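Metallo-beta-lactamase (Simiduia agarivorans, PDB 6MFI) probably hydrolyses beta-lactam antibiotics as a class B3 metallo-beta-lactamase, using two zinc ions bound at its active site. Local coordinates at residues A[108-113]-A[211-216]; A[183-188]-A[192-197]. All blocks are in the same frame, centred on the assembly; numbering follows the deposited sequence.

The two contacts lie where the two sheets of the alpha-beta/beta-alpha sandwich of the metallo-beta-lactamase fold meet, beside the zinc site, with centres about 8 Å apart. Along the chain, 108-113 comes first, after strand 103-107 of the seven-stranded sheet; the hairpin of contact 2 follows, and 211-216 comes last, after strand 206-210. Strands 178-184, 193-199 and 206-210 are neighbours in the five-stranded sheet, so contact 1 bridges the loops of two sheets while contact 2 lies within one. A probable backbone hydrogen bond, S109 O to L193 N at 2.7 Å, joins them. Both deliver ligands to the same zinc ion: H110 and H112 from contact 1, H188 from contact 2.

Contact 1. Residues A[108-113]-A[211-216]; sequences HSHEHI and ADSLSP. With ZN (zinc ion), chain C.
H110 and D212 meet through a hydrogen bond from H110 ND1 to D212 OD1, very short at 2.5 Å and with an angle of 156° at the hydrogen. OD1 lies at the ring edge, near its plane, while the carboxylate itself is turned almost perpendicular to the imidazole, the two planes 86° apart. With its CG anti to the backbone N, D212 reaches across to the histidine, and OD1 also packs 3.4 Å from S109 CB. S213 flanks the same ring by packing: its OG sits in the ring plane, 3.1 Å from H110 CE1.

Metal coordination occupies the far nitrogen of that ring. H110 NE2 binds the zinc ion at 2.2 Å and H112 ND1 at 2.0 Å, with a water as a further ligand and H188 completing the protein site. H110 and H112 are the first two histidines of the HXHXDH signature of this family, whose D114 and H115 serve the second zinc. D212 is thus a second-shell residue, its bond to ND1 fixing the rotation of a ring whose NE2 holds metal; H112 is steadied likewise by a bond from NE2 to D149.

A turn hydrogen bond helps to hold the carboxylate. D212 OD2 accepts from L214 N at 3.3 Å, forming an Asx turn, and this donor stands above the carboxylate plane. L214, whose N closes the turn, packs its side chain on L238 and L241 of helix 228-242 and on I282 of helix 274-291.

Contact 2. Residues A[183-188]-A[192-197]; sequences YATPGH and ALSWQW. With ZN (zinc ion), chain C.
Strands 178-184 and 193-199 run antiparallel, with Y183 and S194 as a hydrogen-bonded pair joined N to O in both directions, each bond 2.9 Å, and A184 and L193 as the non-hydrogen-bonded pair beside it. They form a beta hairpin of the five-stranded sheet in the metallo-beta-lactamase fold, and the turn between them carries the zinc ligand H188. Beyond the strand ends T185 N still donates to A192 O, at 3.2 Å.

S194, on the same sheet face as Y183, meets T185 just past the strand end: the hydroxyls, T185 OG1 and S194 OG, are hydrogen-bonded at 2.8 Å. T185 OG1 lies between its own backbone N and carbonyl carbon (chi1 59°), which leaves CG2 to pack beside S194 as well. S194 OG is also hydrogen-bonded to the backbone N of D212, tying the hairpin to the loop next to the metal site. On the other face L193 CD2 lies against A184 CA, at 3.8 Å. A192 CB presses against T185 O and also touches the side chains of H110 and D212.

Past G187 the chain turns to H188, whose NE2 binds the zinc ion at 2.0 Å while its ND1 is hydrogen-bonded to S215 O. Further from the turn, Q196 brings its CB to the edge of the Y183 ring, in plane. Its amide, 79° from that ring, accepts a hydrogen bond: Y183 OH donates to Q196 OE1 at 2.6 Å.

Contact 1. Residues A[108-113]-A[211-216]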
ATOM      1  N   HIS A 108       5.642  -2.666  -2.537  1.00 10.22           N
ATOM      2  CA  HIS A 108       4.319  -2.543  -3.128  1.00 10.34           C
ATOM      3  C   HIS A 108       3.271  -3.108  -2.183  1.00 10.99           C
ATOM      4  O   HIS A 108       3.560  -3.968  -1.346  1.00 11.13           O
ATOM      5  CB  HIS A 108       4.235  -3.270  -4.478  1.00 10.36           C
ATOM      6  CG  HIS A 108       4.301  -4.763  -4.365  1.00 10.11           C
ATOM      7  ND1 HIS A 108       3.228  -5.528  -3.959  1.00 10.17           N
ATOM      8  CD2 HIS A 108       5.310  -5.632  -4.607  1.00 10.20           C
ATOM      9  CE1 HIS A 108       3.576  -6.801  -3.950  1.00 10.62           C
ATOM     10  NE2 HIS A 108       4.834  -6.892  -4.341  1.00 10.66           N
ATOM     11  N   SER A 109       2.043  -2.614  -2.331  1.00 11.20           N
ATOM     12  CA  SER A 109       0.893  -3.212  -1.666  1.00 12.01           C
ATOM     13  C   SER A 109       0.375  -4.369  -2.509  1.00 11.83           C
ATOM     14  O   SER A 109       0.591  -5.537  -2.169  1.00 11.91           O
ATOM     15  CB  SER A 109      -0.204  -2.171  -1.438  1.00 12.22           C
ATOM     16  OG  SER A 109      -0.571  -1.542  -2.654  1.00 12.41           O
ATOM     17  N   HIS A 110      -0.304  -4.056  -3.611  1.00 11.57           N
ATOM     18  CA  HIS A 110      -0.713  -5.069  -4.573  1.00 11.12           C
ATOM     19  C   HIS A 110      -0.511  -4.532  -5.983  1.00 10.86           C
ATOM     20  O   HIS A 110      -0.378  -3.325  -6.201  1.00 11.36           O
ATOM     21  CB  HIS A 110      -2.165  -5.518  -4.353  1.00 11.30           C
ATOM     22  CG  HIS A 110      -3.179  -4.434  -4.532  1.00 11.21           C
ATOM     23  ND1 HIS A 110      -3.701  -3.722  -3.474  1.00 11.36           N
ATOM     24  CD2 HIS A 110      -3.787  -3.956  -5.644  1.00 11.35           C
ATOM     25  CE1 HIS A 110      -4.578  -2.843  -3.928  1.00 11.56           C
ATOM     26  NE2 HIS A 110      -4.649  -2.965  -5.241  1.00 11.27           N
ATOM     27  N   GLU A 111      -0.498  -5.455  -6.943  1.00 10.37           N
ATOM     28  CA  GLU A 111      -0.015  -5.204  -8.302  1.00 10.57           C
ATOM     29  C   GLU A 111      -1.076  -4.621  -9.226  1.00 10.81           C
ATOM     30  O   GLU A 111      -1.154  -5.002 -10.398  1.00 10.69           O
ATOM     31  CB  GLU A 111       0.550  -6.498  -8.880  1.00 11.44           C
ATOM     32  CG  GLU A 111      -0.430  -7.669  -8.883  1.00 12.73           C
ATOM     33  CD  GLU A 111      -0.436  -8.455  -7.584  1.00 13.44           C
ATOM     34  OE1 GLU A 111      -0.678  -9.679  -7.634  1.00 14.26           O
ATOM     35  OE2 GLU A 111      -0.203  -7.853  -6.514  1.00 13.63           O
ATOM     36  N   HIS A 112      -1.898  -3.692  -8.750  1.00 11.04           N
ATOM     37  CA  HIS A 112      -2.853  -3.017  -9.616  1.00 12.32           C
ATOM     38  C   HIS A 112      -2.265  -1.706 -10.128  1.00 11.31           C
ATOM     39  O   HIS A 112      -1.388  -1.109  -9.498  1.00  9.50           O
ATOM     40  CB  HIS A 112      -4.170  -2.760  -8.883  1.00 14.45           C
ATOM     41  CG  HIS A 112      -5.104  -3.929  -8.896  1.00 17.26           C
ATOM     42  ND1 HIS A 112      -6.360  -3.887  -8.329  1.00 18.65           N
ATOM     43  CD2 HIS A 112      -4.966  -5.175  -9.409  1.00 18.04           C
ATOM     44  CE1 HIS A 112      -6.954  -5.056  -8.491  1.00 18.79           C
ATOM     45  NE2 HIS A 112      -6.130  -5.856  -9.143  1.00 18.52           N
ATOM     46  N   ILE A 113      -2.766  -1.264 -11.284  1.00 11.70           N
ATOM     47  CA  ILE A 113      -2.163  -0.133 -11.988  1.00 12.04           C
ATOM     48  C   ILE A 113      -2.249   1.147 -11.165  1.00 11.96           C
ATOM     49  O   ILE A 113      -1.382   2.022 -11.276  1.00  9.68           O
ATOM     50  CB  ILE A 113      -2.819   0.040 -13.374  1.00 13.12           C
ATOM     51  CG1 ILE A 113      -2.134   1.160 -14.162  1.00 13.06           C
ATOM     52  CG2 ILE A 113      -4.311   0.308 -13.237  1.00 14.03           C
ATOM     53  CD1 ILE A 113      -2.757   1.433 -15.514  1.00 13.89           C
ATOM     54  N   ALA A 211      -1.663  -1.988   5.549  1.00 15.20           N
ATOM     55  CA  ALA A 211      -2.524  -3.096   5.163  1.00 15.37           C
ATOM     56  C   ALA A 211      -3.062  -2.900   3.751  1.00 15.16           C
ATOM     57  O   ALA A 211      -3.489  -1.803   3.380  1.00 15.71           O
ATOM     58  CB  ALA A 211      -3.685  -3.238   6.148  1.00 16.46           C
ATOM     59  N   ASP A 212      -3.045  -3.978   2.970  1.00 17.81           N
ATOM     60  CA  ASP A 212      -3.501  -3.931   1.590  1.00 17.55           C
ATOM     61  C   ASP A 212      -5.000  -3.631   1.530  1.00 16.92           C
ATOM     62  O   ASP A 212      -5.722  -3.708   2.528  1.00 17.35           O
ATOM     63  CB  ASP A 212      -3.186  -5.251   0.885  1.00 18.83           C
ATOM     64  CG  ASP A 212      -3.456  -5.199  -0.607  1.00 19.80           C
ATOM     65  OD1 ASP A 212      -2.716  -4.490  -1.319  1.00 19.67           O
ATOM     66  OD2 ASP A 212      -4.411  -5.862  -1.064  1.00 20.71           O
ATOM     67  N   SER A 213      -5.462  -3.276   0.327  1.00 16.50           N
ATOM     68  CA  SER A 213      -6.874  -2.962   0.124  1.00 16.20           C
ATOM     69  C   SER A 213      -7.766  -4.114   0.572  1.00 16.77           C
ATOM     70  O   SER A 213      -8.773  -3.901   1.256  1.00 16.97           O
ATOM     71  CB  SER A 213      -7.126  -2.614  -1.342  1.00 15.79           C
ATOM     72  OG  SER A 213      -6.306  -1.533  -1.751  1.00 14.74           O
ATOM     73  N   LEU A 214      -7.413  -5.340   0.190  1.00 17.47           N
ATOM     74  CA  LEU A 214      -8.091  -6.558   0.624  1.00 18.77           C
ATOM     75  C   LEU A 214      -9.561  -6.598   0.220  1.00 19.42           C
ATOM     76  O   LEU A 214     -10.289  -7.499   0.652  1.00 20.38           O
ATOM     77  CB  LEU A 214      -7.964  -6.749   2.141  1.00 19.27           C
ATOM     78  CG  LEU A 214      -6.547  -6.966   2.676  1.00 19.70           C
ATOM     79  CD1 LEU A 214      -6.588  -7.351   4.136  1.00 20.71           C
ATOM     80  CD2 LEU A 214      -5.826  -8.028   1.875  1.00 20.21           C
ATOM     81  N   SER A 215     -10.017  -5.654  -0.604  1.00 19.67           N
ATOM     82  CA  SER A 215     -11.429  -5.552  -0.941  1.00 20.80           C
ATOM     83  C   SER A 215     -11.842  -6.692  -1.870  1.00 22.12           C
ATOM     84  O   SER A 215     -11.134  -6.996  -2.834  1.00 21.24           O
ATOM     85  CB  SER A 215     -11.727  -4.212  -1.608  1.00 20.96           C
ATOM     86  OG  SER A 215     -10.837  -3.983  -2.686  1.00 21.03           O
ATOM     87  N   PRO A 216     -12.990  -7.333  -1.595  1.00 24.52           N
ATOM     88  CA  PRO A 216     -13.563  -8.371  -2.464  1.00 26.94           C
ATOM     89  C   PRO A 216     -14.194  -7.815  -3.740  1.00 28.41           C
ATOM     90  O   PRO A 216     -15.336  -8.132  -4.084  1.00 30.12           O
ATOM     91  CB  PRO A 216     -14.606  -9.030  -1.558  1.00 27.73           C
ATOM     92  CG  PRO A 216     -15.026  -7.941  -0.624  1.00 26.99           C
ATOM     93  CD  PRO A 216     -13.796  -7.108  -0.384  1.00 25.20           C
TER
HETATM   94 ZN    ZN C 402      -6.450  -2.986  -6.510  0.82 10.05          ZN
HETATM   95  O   HOH W   1      -7.102  -1.157  -6.902  1.00 11.01           O

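Contact 2. Residues A[183-188]-A[192-197]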
ATOM      1  N   TYR A 183       3.688  -9.486   4.936  1.00 17.43           N
ATOM      2  CA  TYR A 183       2.746 -10.566   5.193  1.00 19.06           C
ATOM      3  C   TYR A 183       1.888 -10.754   3.954  1.00 18.90           C
ATOM      4  O   TYR A 183       1.209  -9.819   3.521  1.00 18.19           O
ATOM      5  CB  TYR A 183       1.877 -10.266   6.417  1.00 20.11           C
ATOM      6  CG  TYR A 183       2.672 -10.042   7.683  1.00 21.10           C
ATOM      7  CD1 TYR A 183       3.055 -11.110   8.483  1.00 22.43           C
ATOM      8  CD2 TYR A 183       3.042  -8.762   8.075  1.00 20.58           C
ATOM      9  CE1 TYR A 183       3.783 -10.909   9.641  1.00 22.81           C
ATOM     10  CE2 TYR A 183       3.770  -8.552   9.229  1.00 20.94           C
ATOM     11  CZ  TYR A 183       4.139  -9.628  10.007  1.00 22.02           C
ATOM     12  OH  TYR A 183       4.863  -9.419  11.158  1.00 22.91           O
ATOM     13  N   ALA A 184       1.932 -11.954   3.381  1.00 19.14           N
ATOM     14  CA  ALA A 184       1.149 -12.259   2.189  1.00 18.29           C
ATOM     15  C   ALA A 184      -0.332 -12.228   2.539  1.00 18.37           C
ATOM     16  O   ALA A 184      -0.834 -13.117   3.235  1.00 19.88           O
ATOM     17  CB  ALA A 184       1.552 -13.618   1.626  1.00 18.71           C
ATOM     18  N   THR A 185      -1.034 -11.198   2.067  1.00 17.11           N
ATOM     19  CA  THR A 185      -2.470 -11.038   2.287  1.00 17.32           C
ATOM     20  C   THR A 185      -3.170 -10.960   0.936  1.00 16.85           C
ATOM     21  O   THR A 185      -3.599  -9.880   0.505  1.00 15.54           O
ATOM     22  CB  THR A 185      -2.771  -9.796   3.125  1.00 16.66           C
ATOM     23  OG1 THR A 185      -2.256  -8.633   2.463  1.00 14.66           O
ATOM     24  CG2 THR A 185      -2.133  -9.914   4.501  1.00 17.80           C
ATOM     25  N   PRO A 186      -3.306 -12.082   0.240  1.00 18.49           N
ATOM     26  CA  PRO A 186      -3.945 -12.080  -1.077  1.00 19.06           C
ATOM     27  C   PRO A 186      -5.462 -11.996  -0.941  1.00 19.65           C
ATOM     28  O   PRO A 186      -6.013 -11.883   0.152  1.00 20.86           O
ATOM     29  CB  PRO A 186      -3.503 -13.414  -1.677  1.00 19.94           C
ATOM     30  CG  PRO A 186      -3.368 -14.306  -0.498  1.00 20.97           C
ATOM     31  CD  PRO A 186      -2.885 -13.437   0.642  1.00 20.26           C
ATOM     32  N   GLY A 187      -6.137 -12.062  -2.085  1.00 20.03           N
ATOM     33  CA  GLY A 187      -7.577 -11.916  -2.128  1.00 21.59           C
ATOM     34  C   GLY A 187      -7.995 -10.824  -3.089  1.00 21.43           C
ATOM     35  O   GLY A 187      -8.698 -11.081  -4.070  1.00 21.54           O
ATOM     36  N   HIS A 188      -7.564  -9.592  -2.812  1.00 20.95           N
ATOM     37  CA  HIS A 188      -7.737  -8.521  -3.787  1.00 20.31           C
ATOM     38  C   HIS A 188      -6.894  -8.779  -5.028  1.00 18.92           C
ATOM     39  O   HIS A 188      -7.355  -8.567  -6.157  1.00 18.38           O
ATOM     40  CB  HIS A 188      -7.375  -7.178  -3.154  1.00 21.02           C
ATOM     41  CG  HIS A 188      -7.633  -6.003  -4.041  1.00 21.32           C
ATOM     42  ND1 HIS A 188      -8.887  -5.456  -4.206  1.00 22.02           N
ATOM     43  CD2 HIS A 188      -6.798  -5.268  -4.813  1.00 20.80           C
ATOM     44  CE1 HIS A 188      -8.814  -4.435  -5.041  1.00 21.61           C
ATOM     45  NE2 HIS A 188      -7.557  -4.300  -5.423  1.00 20.74           N
ATOM     46  N   ALA A 192      -0.784  -9.714  -3.244  1.00 14.18           N
ATOM     47  CA  ALA A 192      -0.892  -8.562  -2.361  1.00 13.86           C
ATOM     48  C   ALA A 192      -0.077  -8.778  -1.091  1.00 14.31           C
ATOM     49  O   ALA A 192       0.066  -9.899  -0.597  1.00 15.19           O
ATOM     50  CB  ALA A 192      -2.352  -8.295  -2.004  1.00 14.44           C
ATOM     51  N   LEU A 193       0.458  -7.680  -0.560  1.00 14.97           N
ATOM     52  CA  LEU A 193       1.285  -7.713   0.637  1.00 15.39           C
ATOM     53  C   LEU A 193       0.802  -6.668   1.633  1.00 14.90           C
ATOM     54  O   LEU A 193       0.249  -5.632   1.255  1.00 14.52           O
ATOM     55  CB  LEU A 193       2.765  -7.459   0.307  1.00 14.94           C
ATOM     56  CG  LEU A 193       3.512  -8.523  -0.497  1.00 15.96           C
ATOM     57  CD1 LEU A 193       4.982  -8.156  -0.623  1.00 16.27           C
ATOM     58  CD2 LEU A 193       3.354  -9.893   0.141  1.00 16.85           C
ATOM     59  N   SER A 194       1.020  -6.959   2.913  1.00 15.11           N
ATOM     60  CA  SER A 194       0.798  -6.012   3.998  1.00 14.19           C
ATOM     61  C   SER A 194       2.105  -5.835   4.754  1.00 13.77           C
ATOM     62  O   SER A 194       2.701  -6.817   5.207  1.00 14.04           O
ATOM     63  CB  SER A 194      -0.310  -6.491   4.942  1.00 15.41           C
ATOM     64  OG  SER A 194      -1.548  -6.605   4.263  1.00 16.22           O
ATOM     65  N   TRP A 195       2.550  -4.589   4.881  1.00 13.24           N
ATOM     66  CA  TRP A 195       3.847  -4.273   5.456  1.00 13.91           C
ATOM     67  C   TRP A 195       3.687  -3.715   6.864  1.00 15.26           C
ATOM     68  O   TRP A 195       2.725  -3.003   7.164  1.00 15.27           O
ATOM     69  CB  TRP A 195       4.599  -3.271   4.577  1.00 13.70           C
ATOM     70  CG  TRP A 195       5.044  -3.862   3.277  1.00 13.87           C
ATOM     71  CD1 TRP A 195       4.393  -3.790   2.080  1.00 13.24           C
ATOM     72  CD2 TRP A 195       6.240  -4.615   3.040  1.00 14.37           C
ATOM     73  NE1 TRP A 195       5.108  -4.454   1.112  1.00 13.46           N
ATOM     74  CE2 TRP A 195       6.246  -4.968   1.676  1.00 13.99           C
ATOM     75  CE3 TRP A 195       7.305  -5.024   3.849  1.00 15.51           C
ATOM     76  CZ2 TRP A 195       7.276  -5.712   1.103  1.00 14.50           C
ATOM     77  CZ3 TRP A 195       8.326  -5.761   3.278  1.00 15.26           C
ATOM     78  CH2 TRP A 195       8.303  -6.098   1.918  1.00 15.40           C
ATOM     79  N   GLN A 196       4.646  -4.045   7.725  1.00 16.90           N
ATOM     80  CA  GLN A 196       4.621  -3.620   9.117  1.00 18.21           C
ATOM     81  C   GLN A 196       6.028  -3.244   9.552  1.00 20.01           C
ATOM     82  O   GLN A 196       6.967  -4.024   9.371  1.00 21.02           O
ATOM     83  CB  GLN A 196       4.056  -4.724  10.019  1.00 18.17           C
ATOM     84  CG  GLN A 196       4.552  -4.685  11.455  1.00 19.03           C
ATOM     85  CD  GLN A 196       4.453  -6.036  12.136  1.00 20.22           C
ATOM     86  OE1 GLN A 196       5.189  -6.967  11.805  1.00 20.54           O
ATOM     87  NE2 GLN A 196       3.537  -6.152  13.089  1.00 21.17           N
ATOM     88  N   TRP A 197       6.168  -2.046  10.117  1.00 20.51           N
ATOM     89  CA  TRP A 197       7.449  -1.557  10.604  1.00 22.52           C
ATOM     90  C   TRP A 197       7.220  -0.748  11.872  1.00 23.68           C
ATOM     91  O   TRP A 197       6.084  -0.443  12.247  1.00 23.03           O
ATOM     92  CB  TRP A 197       8.168  -0.708   9.547  1.00 22.77           C
ATOM     93  CG  TRP A 197       7.439   0.553   9.193  1.00 22.51           C
ATOM     94  CD1 TRP A 197       7.680   1.804   9.681  1.00 20.22           C
ATOM     95  CD2 TRP A 197       6.348   0.685   8.273  1.00 17.24           C
ATOM     96  NE1 TRP A 197       6.807   2.706   9.123  1.00 19.52           N
ATOM     97  CE2 TRP A 197       5.979   2.044   8.255  1.00 18.32           C
ATOM     98  CE3 TRP A 197       5.648  -0.215   7.462  1.00 15.77           C
ATOM     99  CZ2 TRP A 197       4.942   2.526   7.459  1.00 16.62           C
ATOM    100  CZ3 TRP A 197       4.619   0.265   6.673  1.00 19.78           C
ATOM    101  CH2 TRP A 197       4.276   1.622   6.677  1.00 15.15           C
TER
HETATM  102 ZN    ZN C 402      -6.450  -2.986  -6.510  0.82 10.05          ZN
HETATM  103  O   HOH W   1      -7.102  -1.157  -6.902  1.00 11.01           O